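Local coordinates for inner kinetochore subunit cnp3 (Schizosaccharomyces pombe, PDB 6O2D), which is an inner-kinetochore component, part of the platform on which the outer kinetochore assembles at centromeric DNA so that chromosomes attach to spindle microtubules; this is its cupin domain, at residues 38-41 / 42-45. Sequence-based numbering, arbitrary orientation.
Sequences GYSL and PSVN
The ring of Tyr-39 receives methyl CG2 of Val-44 obliquely, and the same methyl lies 4.1 Å from Tyr-39 CB. Two peptide carbonyls are each approached from above their plane. Ser-43 N donates to Ser-40 O at 3.0 Å, 38° out of the carbonyl plane. Val-44 N donates to Leu-41 O, also at 3.0 Å, in a nearly straight bond that comes in 56° out of plane. These successive i to i+3 bonds make a short 3-10 turn that ends strand 32-40 of the hairpin preceding the cupin barrel. Pro-42 suits the turn: its ring fixes phi near the value needed, and neither bond requires the N-H it lacks. Its CD sits 3.5 Å from Ser-40 OG, part of a small hydroxymethyl that lies alongside the proline ring. Val-44 has CG1 anti to its backbone N (chi1 173°), which sets CG2 beside that N, 3.6 Å from Ser-40 O and 4.5 Å from Leu-41 CD2. Leu-41 and Val-44, both apolar, also pack on Leu-59 and Val-70 of the barrel strands. Residues 38-40 pair antiparallel with a strand of the second subunit, so the sheet runs on across the interface; separately, Leu-41 packs on Val-114 of that subunit.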
loop_
_atom_site.group_PDB
_atom_site.type_symbol
_atom_site.label_atom_id
_atom_site.label_comp_id
_atom_site.label_asym_id
_atom_site.label_seq_id
_atom_site.Cartn_x
_atom_site.Cartn_y
_atom_site.Cartn_z
ATOM N N GLY B 38 11.316 -7.198 -2.681
ATOM C CA GLY B 38 11.459 -6.732 -1.312
ATOM C C GLY B 38 12.580 -5.742 -1.065
ATOM O O GLY B 38 13.650 -5.847 -1.667
ATOM N N TYR B 39 12.342 -4.770 -0.183
ATOM C CA TYR B 39 13.336 -3.774 0.192
ATOM C C TYR B 39 13.242 -3.510 1.684
ATOM O O TYR B 39 12.149 -3.495 2.260
ATOM C CB TYR B 39 13.151 -2.423 -0.511
ATOM C CG TYR B 39 13.299 -2.406 -2.013
ATOM C CD1 TYR B 39 12.236 -2.763 -2.838
ATOM C CD2 TYR B 39 14.479 -1.976 -2.610
ATOM C CE1 TYR B 39 12.356 -2.725 -4.215
ATOM C CE2 TYR B 39 14.605 -1.933 -3.992
ATOM C CZ TYR B 39 13.539 -2.310 -4.785
ATOM O OH TYR B 39 13.643 -2.275 -6.158
ATOM N N SER B 40 14.391 -3.250 2.297
ATOM C CA SER B 40 14.436 -2.698 3.644
ATOM C C SER B 40 14.529 -1.184 3.501
ATOM O O SER B 40 15.574 -0.658 3.104
ATOM C CB SER B 40 15.617 -3.262 4.426
ATOM O OG SER B 40 15.692 -2.685 5.716
ATOM N N LEU B 41 13.432 -0.489 3.813
ATOM C CA LEU B 41 13.355 0.954 3.582
ATOM C C LEU B 41 14.500 1.759 4.196
ATOM O O LEU B 41 15.010 2.656 3.506
ATOM C CB LEU B 41 12.002 1.480 4.084
ATOM C CG LEU B 41 10.774 0.850 3.418
ATOM C CD1 LEU B 41 9.498 1.522 3.853
ATOM C CD2 LEU B 41 10.889 0.926 1.926
ATOM N N PRO B 42 14.968 1.503 5.423
ATOM C CA PRO B 42 16.089 2.307 5.939
ATOM C C PRO B 42 17.313 2.336 5.031
ATOM O O PRO B 42 18.035 3.340 5.023
ATOM C CB PRO B 42 16.404 1.637 7.284
ATOM C CG PRO B 42 15.131 1.004 7.693
ATOM C CD PRO B 42 14.513 0.515 6.421
ATOM N N SER B 43 17.551 1.288 4.240
ATOM C CA SER B 43 18.736 1.204 3.396
ATOM C C SER B 43 18.497 1.641 1.948
ATOM O O SER B 43 19.397 1.482 1.113
ATOM C CB SER B 43 19.289 -0.227 3.414
ATOM O OG SER B 43 19.169 -0.823 4.698
ATOM N N VAL B 44 17.327 2.208 1.637
ATOM C CA VAL B 44 17.014 2.658 0.280
ATOM C C VAL B 44 17.580 4.054 0.049
ATOM O O VAL B 44 17.410 4.949 0.886
ATOM C CB VAL B 44 15.495 2.643 0.037
ATOM C CG1 VAL B 44 15.171 3.281 -1.305
ATOM C CG2 VAL B 44 14.942 1.235 0.109
ATOM N N ASN B 45 18.269 4.236 -1.084
ATOM C CA ASN B 45 18.734 5.557 -1.502
ATOM C C ASN B 45 17.616 6.342 -2.177
ATOM O O ASN B 45 16.839 5.803 -2.975
ATOM C CB ASN B 45 19.930 5.445 -2.448
ATOM C CG ASN B 45 21.065 4.640 -1.851
ATOM O OD1 ASN B 45 21.151 3.427 -2.047
ATOM N ND2 ASN B 45 21.938 5.310 -1.105
#